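PDB 6LF2: SeviL, which binds the saccharides of the glycosphingolipids asialo-GM1 and GM1b, as an R-type (beta-trefoil) lectin from a mussel. Local coordinates for residues A23-L27 with G28-L32; G33-G37 with K38-D42. All blocks are in the same frame, centred on the assembly; numbering follows the deposited sequence.

Contact 1: A23-L27 with G28-L32; sequences AFYNL and GRKDL. With NGA (2-acetamido-2-deoxy-beta-D-galactopyranose), chain D; GAL (beta-D-galactopyranose), chain C.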
ATOM      1  N   ALA B  23      -5.572   3.464   7.003  1.00  8.46           N
ATOM      2  CA  ALA B  23      -5.957   4.516   7.933  1.00  8.43           C
ATOM      3  C   ALA B  23      -6.309   5.779   7.158  1.00  8.65           C
ATOM      4  O   ALA B  23      -5.648   6.111   6.179  1.00  8.26           O
ATOM      5  CB  ALA B  23      -4.801   4.798   8.894  1.00  8.98           C
ATOM      6  N   PHE B  24      -7.348   6.488   7.599  1.00 10.30           N
ATOM      7  CA  PHE B  24      -7.730   7.731   6.935  1.00 11.03           C
ATOM      8  C   PHE B  24      -8.199   8.747   7.971  1.00 11.51           C
ATOM      9  O   PHE B  24      -8.614   8.390   9.075  1.00 13.48           O
ATOM     10  CB  PHE B  24      -8.829   7.503   5.880  1.00  9.33           C
ATOM     11  CG  PHE B  24     -10.183   7.168   6.455  1.00  9.65           C
ATOM     12  CD1 PHE B  24     -10.541   5.849   6.697  1.00  8.31           C
ATOM     13  CD2 PHE B  24     -11.098   8.176   6.766  1.00 10.80           C
ATOM     14  CE1 PHE B  24     -11.795   5.529   7.229  1.00 10.22           C
ATOM     15  CE2 PHE B  24     -12.344   7.865   7.315  1.00 12.45           C
ATOM     16  CZ  PHE B  24     -12.693   6.539   7.543  1.00 14.46           C
ATOM     17  N   TYR B  25      -8.134  10.026   7.593  1.00 11.42           N
ATOM     18  CA  TYR B  25      -8.740  11.095   8.386  1.00 12.86           C
ATOM     19  C   TYR B  25      -9.396  12.075   7.423  1.00 10.85           C
ATOM     20  O   TYR B  25      -8.698  12.730   6.645  1.00 11.48           O
ATOM     21  CB  TYR B  25      -7.722  11.813   9.273  1.00 12.95           C
ATOM     22  CG  TYR B  25      -8.347  12.976  10.023  1.00 12.12           C
ATOM     23  CD1 TYR B  25      -9.405  12.764  10.885  1.00 12.51           C
ATOM     24  CD2 TYR B  25      -7.889  14.282   9.848  1.00 14.56           C
ATOM     25  CE1 TYR B  25      -9.995  13.822  11.576  1.00 14.14           C
ATOM     26  CE2 TYR B  25      -8.478  15.346  10.534  1.00 17.33           C
ATOM     27  CZ  TYR B  25      -9.532  15.102  11.391  1.00 16.90           C
ATOM     28  OH  TYR B  25     -10.136  16.142  12.086  1.00 17.81           O
ATOM     29  N   ASN B  26     -10.724  12.173   7.492  1.00 11.35           N
ATOM     30  CA  ASN B  26     -11.501  13.126   6.700  1.00 12.08           C
ATOM     31  C   ASN B  26     -11.906  14.292   7.595  1.00 14.67           C
ATOM     32  O   ASN B  26     -12.756  14.135   8.479  1.00 16.49           O
ATOM     33  CB  ASN B  26     -12.735  12.460   6.096  1.00 13.47           C
ATOM     34  CG  ASN B  26     -13.384  13.311   5.016  1.00 17.00           C
ATOM     35  OD1 ASN B  26     -14.093  14.282   5.311  1.00 15.97           O
ATOM     36  ND2 ASN B  26     -13.149  12.949   3.753  1.00 14.38           N
ATOM     37  N   LEU B  27     -11.312  15.459   7.341  1.00 19.85           N
ATOM     38  CA  LEU B  27     -11.571  16.635   8.169  1.00 19.62           C
ATOM     39  C   LEU B  27     -13.045  17.032   8.141  1.00 22.14           C
ATOM     40  O   LEU B  27     -13.640  17.306   9.190  1.00 23.93           O
ATOM     41  CB  LEU B  27     -10.688  17.791   7.702  1.00 19.29           C
ATOM     42  CG  LEU B  27     -10.898  19.131   8.411  1.00 18.42           C
ATOM     43  CD1 LEU B  27     -10.546  19.001   9.881  1.00 23.10           C
ATOM     44  CD2 LEU B  27     -10.045  20.177   7.761  1.00 20.48           C
ATOM     45  N   GLY B  28     -13.657  17.047   6.953  1.00 20.96           N
ATOM     46  CA  GLY B  28     -15.020  17.545   6.838  1.00 17.72           C
ATOM     47  C   GLY B  28     -16.028  16.719   7.612  1.00 23.44           C
ATOM     48  O   GLY B  28     -16.978  17.258   8.183  1.00 25.68           O
ATOM     49  N   ARG B  29     -15.849  15.402   7.635  1.00 15.47           N
ATOM     50  CA  ARG B  29     -16.742  14.534   8.387  1.00 18.80           C
ATOM     51  C   ARG B  29     -16.283  14.325   9.823  1.00 18.31           C
ATOM     52  O   ARG B  29     -16.972  13.635  10.580  1.00 25.97           O
ATOM     53  CB  ARG B  29     -16.870  13.168   7.699  1.00 20.19           C
ATOM     54  CG  ARG B  29     -17.451  13.214   6.299  1.00 19.18           C
ATOM     55  CD  ARG B  29     -18.035  11.858   5.895  1.00 20.56           C
ATOM     56  NE  ARG B  29     -17.112  10.750   6.132  1.00 17.36           N
ATOM     57  CZ  ARG B  29     -16.082  10.448   5.345  1.00 19.61           C
ATOM     58  NH1 ARG B  29     -15.292   9.422   5.646  1.00 12.84           N
ATOM     59  NH2 ARG B  29     -15.834  11.181   4.264  1.00 16.46           N
ATOM     60  N   LYS B  30     -15.141  14.893  10.204  1.00 23.23           N
ATOM     61  CA  LYS B  30     -14.511  14.612  11.489  1.00 25.15           C
ATOM     62  C   LYS B  30     -14.401  13.106  11.702  1.00 24.51           C
ATOM     63  O   LYS B  30     -14.789  12.569  12.741  1.00 23.01           O
ATOM     64  CB  LYS B  30     -15.284  15.276  12.628  1.00 27.05           C
ATOM     65  CG  LYS B  30     -15.429  16.774  12.460  1.00 31.15           C
ATOM     66  CD  LYS B  30     -14.066  17.442  12.344  1.00 31.59           C
ATOM     67  CE  LYS B  30     -14.199  18.962  12.319  1.00 42.14           C
ATOM     68  NZ  LYS B  30     -15.061  19.462  13.431  1.00 43.85           N
ATOM     69  N   ASP B  31     -13.895  12.413  10.679  1.00 19.61           N
ATOM     70  CA  ASP B  31     -13.928  10.955  10.623  1.00 16.68           C
ATOM     71  C   ASP B  31     -12.509  10.400  10.569  1.00 17.13           C
ATOM     72  O   ASP B  31     -11.786  10.619   9.592  1.00 14.05           O
ATOM     73  CB  ASP B  31     -14.736  10.482   9.414  1.00 17.90           C
ATOM     74  CG  ASP B  31     -15.074   9.006   9.480  1.00 23.11           C
ATOM     75  OD1 ASP B  31     -14.817   8.402  10.540  1.00 27.61           O
ATOM     76  OD2 ASP B  31     -15.601   8.453   8.483  1.00 24.41           O
ATOM     77  N   LEU B  32     -12.115   9.683  11.617  1.00 16.49           N
ATOM     78  CA  LEU B  32     -10.846   8.967  11.669  1.00 14.19           C
ATOM     79  C   LEU B  32     -11.141   7.475  11.707  1.00 12.50           C
ATOM     80  O   LEU B  32     -11.959   7.035  12.516  1.00 13.83           O
ATOM     81  CB  LEU B  32     -10.046   9.369  12.909  1.00 12.65           C
ATOM     82  CG  LEU B  32      -8.707   8.667  13.137  1.00 12.46           C
ATOM     83  CD1 LEU B  32      -7.675   9.105  12.115  1.00 14.28           C
ATOM     84  CD2 LEU B  32      -8.197   8.957  14.555  1.00 13.93           C
TER
HETATM   85  C1  NGA D   3     -15.606   6.736   2.416  1.00 13.37           C
HETATM   86  C2  NGA D   3     -15.903   8.221   2.208  1.00 15.56           C
HETATM   87  C3  NGA D   3     -14.725   8.928   1.546  1.00 16.88           C
HETATM   88  C4  NGA D   3     -13.424   8.596   2.274  1.00 13.16           C
HETATM   89  C5  NGA D   3     -13.284   7.092   2.507  1.00 11.75           C
HETATM   90  C6  NGA D   3     -12.042   6.752   3.329  1.00  8.87           C
HETATM   91  C7  NGA D   3     -18.190   9.029   1.974  1.00 21.07           C
HETATM   92  C8  NGA D   3     -19.245   9.509   1.019  1.00 21.97           C
HETATM   93  N2  NGA D   3     -17.131   8.405   1.449  1.00 19.99           N
HETATM   94  O3  NGA D   3     -14.942  10.321   1.641  1.00 18.77           O
HETATM   95  O4  NGA D   3     -13.398   9.269   3.522  1.00 14.21           O
HETATM   96  O5  NGA D   3     -14.423   6.627   3.192  1.00 14.66           O
HETATM   97  O6  NGA D   3     -10.867   6.983   2.598  1.00 10.12           O
HETATM   98  O7  NGA D   3     -18.330   9.210   3.183  1.00 19.87           O
HETATM   99  C1  GAL C   4     -14.440  11.078   0.529  1.00 16.42           C
HETATM  100  C2  GAL C   4     -15.257  12.387   0.477  1.00 20.41           C
HETATM  101  C3  GAL C   4     -14.726  13.337  -0.594  1.00 16.02           C
HETATM  102  C4  GAL C   4     -13.226  13.609  -0.332  1.00 14.74           C
HETATM  103  C5  GAL C   4     -12.520  12.242  -0.292  1.00 17.97           C
HETATM  104  C6  GAL C   4     -11.053  12.280   0.052  1.00 14.17           C
HETATM  105  O2  GAL C   4     -16.640  12.139   0.211  1.00 21.21           O
HETATM  106  O3  GAL C   4     -15.442  14.575  -0.589  1.00 24.90           O
HETATM  107  O4  GAL C   4     -13.009  14.333   0.910  1.00 18.94           O
HETATM  108  O5  GAL C   4     -13.105  11.385   0.699  1.00 18.51           O
HETATM  109  O6  GAL C   4     -10.310  12.810  -1.001  1.00 26.20           O
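N26 and D31 face each other as the hydrogen-bonded pair of an antiparallel hairpin. N26 N donates a hydrogen bond to D31 O at 2.8 Å, and D31 N donates one to N26 O. L27-K30 forms a type I turn, closed by K30 N to L27 O at 3.0 Å. K30 and D31 both lie opposite N26, so the turn ends in a G1 beta bulge.

The N26 side chain works in two directions. N26 OD1 takes R29 N in the amide plane on a lone pair (3.1 Å), which ties the side chain to the turn. N26 ND2 donates to D42 OD2 and to O4 of the galactose of chain C. With CG anti to the backbone N (chi1 -167°), the amide reaches both. N26 CB lies against one face of the R29 guanidinium, while O7 of the N-acetylgalactosamine lies over the opposite face.

R29 holds that sugar by its two end nitrogens. R29 NH1 reaches O4 of the N-acetylgalactosamine at 2.8 Å. R29 NH2 reaches O3 of the same sugar at 2.9 Å and, at greater length, O4. R29 NH1 also makes a salt bridge of 3.0 Å with D31 OD2, which it meets on the anti side. The carboxylate should therefore steady the guanidinium against the sugar. D31 OD2 also sits at the edge of the F24 ring, 3.5 Å from F24 CE2, with carboxylate and ring nearly perpendicular. C6 of the N-acetylgalactosamine lies over the centre of one F24 face, a CH-pi type of contact.

Y25 and L32 pack on W45 of strand 45-50 and M74 of strand 72-75, and Y25 O accepts R60 NE. The two-stranded hairpin 22-26/31-35 thus turns F24, N26 and R29 to the glycan and rests Y25 and L32 on neighbouring strands.

Contact 2: G33-G37 with K38-D42; sequences GIFTG and KMYDD. With NGA (2-acetamido-2-deoxy-beta-D-galactopyranose), chain D; GAL (beta-D-galactopyranose), chain C; GAL (beta-D-galactopyranose), chain E.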
ATOM      1  N   GLY B  33     -10.502   6.701  10.836  1.00 10.80           N
ATOM      2  CA  GLY B  33     -10.814   5.286  10.789  1.00  9.57           C
ATOM      3  C   GLY B  33      -9.892   4.508   9.871  1.00  7.46           C
ATOM      4  O   GLY B  33      -8.813   4.973   9.510  1.00  9.40           O
ATOM      5  N   ILE B  34     -10.327   3.293   9.532  1.00 10.30           N
ATOM      6  CA  ILE B  34      -9.639   2.435   8.568  1.00  9.37           C
ATOM      7  C   ILE B  34     -10.655   1.973   7.523  1.00 12.07           C
ATOM      8  O   ILE B  34     -11.798   1.637   7.851  1.00 11.28           O
ATOM      9  CB  ILE B  34      -8.944   1.240   9.270  1.00 10.92           C
ATOM     10  CG1 ILE B  34      -8.250   0.324   8.258  1.00  8.95           C
ATOM     11  CG2 ILE B  34      -9.931   0.446  10.123  1.00 11.84           C
ATOM     12  CD1 ILE B  34      -7.482  -0.829   8.919  1.00 10.96           C
ATOM     13  N   PHE B  35     -10.253   1.998   6.253  1.00  8.92           N
ATOM     14  CA  PHE B  35     -11.146   1.669   5.146  1.00  9.10           C
ATOM     15  C   PHE B  35     -10.465   0.666   4.218  1.00  8.81           C
ATOM     16  O   PHE B  35      -9.276   0.804   3.925  1.00 10.68           O
ATOM     17  CB  PHE B  35     -11.530   2.946   4.376  1.00 10.18           C
ATOM     18  CG  PHE B  35     -12.441   2.695   3.212  1.00  9.71           C
ATOM     19  CD1 PHE B  35     -13.679   2.117   3.406  1.00 12.47           C
ATOM     20  CD2 PHE B  35     -12.053   3.038   1.919  1.00  8.85           C
ATOM     21  CE1 PHE B  35     -14.524   1.884   2.341  1.00 13.64           C
ATOM     22  CE2 PHE B  35     -12.896   2.800   0.841  1.00 11.11           C
ATOM     23  CZ  PHE B  35     -14.131   2.233   1.052  1.00 13.94           C
ATOM     24  N   THR B  36     -11.207  -0.355   3.764  1.00  9.60           N
ATOM     25  CA  THR B  36     -10.589  -1.452   3.015  1.00  9.40           C
ATOM     26  C   THR B  36     -10.852  -1.437   1.514  1.00 13.90           C
ATOM     27  O   THR B  36     -10.389  -2.349   0.823  1.00 16.03           O
ATOM     28  CB  THR B  36     -11.030  -2.809   3.567  1.00 11.62           C
ATOM     29  OG1 THR B  36     -12.454  -2.914   3.466  1.00 15.49           O
ATOM     30  CG2 THR B  36     -10.597  -2.959   5.018  1.00 11.35           C
ATOM     31  N   GLY B  37     -11.559  -0.444   0.986  1.00 10.66           N
ATOM     32  CA  GLY B  37     -11.869  -0.423  -0.434  1.00 11.21           C
ATOM     33  C   GLY B  37     -11.055   0.572  -1.242  1.00  8.74           C
ATOM     34  O   GLY B  37      -9.827   0.607  -1.134  1.00 11.13           O
ATOM     35  N   LYS B  38     -11.743   1.401  -2.031  1.00  8.08           N
ATOM     36  CA  LYS B  38     -11.100   2.396  -2.887  1.00  9.75           C
ATOM     37  C   LYS B  38     -10.051   3.227  -2.148  1.00 11.88           C
ATOM     38  O   LYS B  38     -10.201   3.565  -0.968  1.00 10.35           O
ATOM     39  CB  LYS B  38     -12.165   3.326  -3.480  1.00  9.62           C
ATOM     40  CG  LYS B  38     -11.600   4.397  -4.400  1.00 13.33           C
ATOM     41  CD  LYS B  38     -12.685   5.106  -5.201  1.00 16.57           C
ATOM     42  CE  LYS B  38     -12.105   5.668  -6.499  1.00 26.31           C
ATOM     43  NZ  LYS B  38     -10.840   6.451  -6.267  1.00 27.59           N
ATOM     44  N   MET B  39      -8.985   3.563  -2.867  1.00 10.36           N
ATOM     45  CA  MET B  39      -7.953   4.463  -2.366  1.00  8.71           C
ATOM     46  C   MET B  39      -8.384   5.909  -2.595  1.00 14.23           C
ATOM     47  O   MET B  39      -8.708   6.306  -3.723  1.00 17.04           O
ATOM     48  CB  MET B  39      -6.621   4.152  -3.050  1.00  8.84           C
ATOM     49  CG  MET B  39      -6.195   2.687  -2.856  1.00 11.39           C
ATOM     50  SD  MET B  39      -4.551   2.259  -3.471  1.00  9.70           S
ATOM     51  CE  MET B  39      -3.514   3.246  -2.397  1.00  9.20           C
ATOM     52  N   TYR B  40      -8.438   6.675  -1.515  1.00  9.75           N
ATOM     53  CA  TYR B  40      -8.827   8.074  -1.534  1.00  9.06           C
ATOM     54  C   TYR B  40      -7.701   8.939  -0.989  1.00 13.81           C
ATOM     55  O   TYR B  40      -6.831   8.470  -0.247  1.00 11.00           O
ATOM     56  CB  TYR B  40     -10.063   8.317  -0.680  1.00 11.57           C
ATOM     57  CG  TYR B  40     -11.385   7.810  -1.187  1.00 11.50           C
ATOM     58  CD1 TYR B  40     -12.173   8.593  -2.025  1.00 16.47           C
ATOM     59  CD2 TYR B  40     -11.896   6.589  -0.755  1.00 11.79           C
ATOM     60  CE1 TYR B  40     -13.415   8.156  -2.453  1.00 16.59           C
ATOM     61  CE2 TYR B  40     -13.133   6.146  -1.173  1.00 11.83           C
ATOM     62  CZ  TYR B  40     -13.887   6.932  -2.026  1.00 16.99           C
ATOM     63  OH  TYR B  40     -15.111   6.497  -2.452  1.00 17.10           O
ATOM     64  N   ASP B  41      -7.787  10.236  -1.310  1.00 13.80           N
ATOM     65  CA  ASP B  41      -6.772  11.206  -0.904  1.00 15.59           C
ATOM     66  C   ASP B  41      -6.647  11.336   0.606  1.00 11.07           C
ATOM     67  O   ASP B  41      -5.562  11.665   1.106  1.00 13.38           O
ATOM     68  CB  ASP B  41      -7.093  12.582  -1.488  1.00 19.60           C
ATOM     69  CG  ASP B  41      -6.574  12.747  -2.885  1.00 30.23           C
ATOM     70  OD1 ASP B  41      -5.972  11.782  -3.405  1.00 29.21           O
ATOM     71  OD2 ASP B  41      -6.754  13.846  -3.453  1.00 35.28           O
ATOM     72  N   ASP B  42      -7.731  11.114   1.350  1.00 10.34           N
ATOM     73  CA  ASP B  42      -7.641  11.283   2.792  1.00 11.84           C
ATOM     74  C   ASP B  42      -6.972  10.094   3.478  1.00 12.13           C
ATOM     75  O   ASP B  42      -6.902  10.059   4.711  1.00 12.01           O
ATOM     76  CB  ASP B  42      -9.022  11.586   3.400  1.00 10.46           C
ATOM     77  CG  ASP B  42     -10.042  10.468   3.206  1.00 13.31           C
ATOM     78  OD1 ASP B  42      -9.700   9.391   2.677  1.00 12.14           O
ATOM     79  OD2 ASP B  42     -11.207  10.677   3.602  1.00 14.67           O
TER
HETATM   80  C1  NGA D   3     -15.606   6.736   2.416  1.00 13.37           C
HETATM   81  C2  NGA D   3     -15.903   8.221   2.208  1.00 15.56           C
HETATM   82  C3  NGA D   3     -14.725   8.928   1.546  1.00 16.88           C
HETATM   83  C4  NGA D   3     -13.424   8.596   2.274  1.00 13.16           C
HETATM   84  C5  NGA D   3     -13.284   7.092   2.507  1.00 11.75           C
HETATM   85  C6  NGA D   3     -12.042   6.752   3.329  1.00  8.87           C
HETATM   86  C7  NGA D   3     -18.190   9.029   1.974  1.00 21.07           C
HETATM   87  C8  NGA D   3     -19.245   9.509   1.019  1.00 21.97           C
HETATM   88  N2  NGA D   3     -17.131   8.405   1.449  1.00 19.99           N
HETATM   89  O3  NGA D   3     -14.942  10.321   1.641  1.00 18.77           O
HETATM   90  O4  NGA D   3     -13.398   9.269   3.522  1.00 14.21           O
HETATM   91  O5  NGA D   3     -14.423   6.627   3.192  1.00 14.66           O
HETATM   92  O6  NGA D   3     -10.867   6.983   2.598  1.00 10.12           O
HETATM   93  O7  NGA D   3     -18.330   9.210   3.183  1.00 19.87           O
HETATM   94  C1  GAL C   4     -14.440  11.078   0.529  1.00 16.42           C
HETATM   95  C2  GAL C   4     -15.257  12.387   0.477  1.00 20.41           C
HETATM   96  C3  GAL C   4     -14.726  13.337  -0.594  1.00 16.02           C
HETATM   97  C4  GAL C   4     -13.226  13.609  -0.332  1.00 14.74           C
HETATM   98  C5  GAL C   4     -12.520  12.242  -0.292  1.00 17.97           C
HETATM   99  C6  GAL C   4     -11.053  12.280   0.052  1.00 14.17           C
HETATM  100  O2  GAL C   4     -16.640  12.139   0.211  1.00 21.21           O
HETATM  101  O3  GAL C   4     -15.442  14.575  -0.589  1.00 24.90           O
HETATM  102  O4  GAL C   4     -13.009  14.333   0.910  1.00 18.94           O
HETATM  103  O5  GAL C   4     -13.105  11.385   0.699  1.00 18.51           O
HETATM  104  O6  GAL C   4     -10.310  12.810  -1.001  1.00 26.20           O
HETATM  105  C1  GAL E   2     -18.860   3.582   4.356  1.00 22.34           C
HETATM  106  C2  GAL E   2     -18.895   4.105   2.909  1.00 18.96           C
HETATM  107  C3  GAL E   2     -17.517   3.993   2.263  1.00 16.57           C
HETATM  108  C4  GAL E   2     -16.484   4.724   3.122  1.00 17.73           C
HETATM  109  C5  GAL E   2     -16.582   4.205   4.560  1.00 16.96           C
HETATM  110  C6  GAL E   2     -15.669   4.890   5.584  1.00 19.67           C
HETATM  111  O2  GAL E   2     -19.799   3.363   2.103  1.00 25.64           O
HETATM  112  O3  GAL E   2     -17.496   4.583   0.976  1.00 20.01           O
HETATM  113  O4  GAL E   2     -16.718   6.114   3.083  1.00 17.46           O
HETATM  114  O5  GAL E   2     -17.903   4.327   5.087  1.00 20.30           O
HETATM  115  O6  GAL E   2     -15.809   4.255   6.848  1.00 20.88           O
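F35 CE2 comes to the edge of the Y40 ring, 3.9 Å from Y40 CE2. Y40 lays one face against the C3-C4-C5 side of the N-acetylgalactosamine, with Y40 CD2 3.6 Å from its C5. O5 of the same sugar lies over one face of F35, and F35 CE1 comes within 3.5 Å of C4 of the galactose of chain E.

D42 OD2 accepts O4 of the N-acetylgalactosamine at 2.6 Å and D42 OD1 accepts its O6 at 2.7 Å, so the carboxylate bridges two hydroxyls. D42 CG sits between the backbone N and the carbonyl carbon (chi1 62°), which brings the carboxylate to the sugar. An aromatic face beside such a carboxylate is a common way for lectins to hold galactose-type sugars.

Backbone and lysine atoms back the rings. K38 O lies at the F35 edge, 3.3 Å from F35 CE2, and G37 N stands over the ring centre. K38 CG covers the Y40 face turned from the sugar. K38 O also accepts Q43 NE2.

The chain leaves strand 31-35 and runs toward strand 45-50. M39 packs on R22 of strand 22-26 and Y13 of strand 6-16, and its backbone is hydrogen-bonded to the second subunit.

Contacts 1 and 2 follow each other along the chain and share strand 31-35. Both line one glycan pocket, which Q43 completes. Contact 1 is partly buried and backed by other strands, while contact 2 lies at the surface, where strand 31-35 runs into a loop that also reaches the second subunit. Their chemistry differs accordingly. The hairpin of 23-32 is held by backbone bonds and offers the sugars mainly donors. The 33-42 stretch has no hydrogen bond between its two segments and offers ring surfaces and an acceptor carboxylate. They are joined directly: F24 N lies 2.8 Å from G33 O, probably as a hydrogen bond, and F24 CB packs on D42 O.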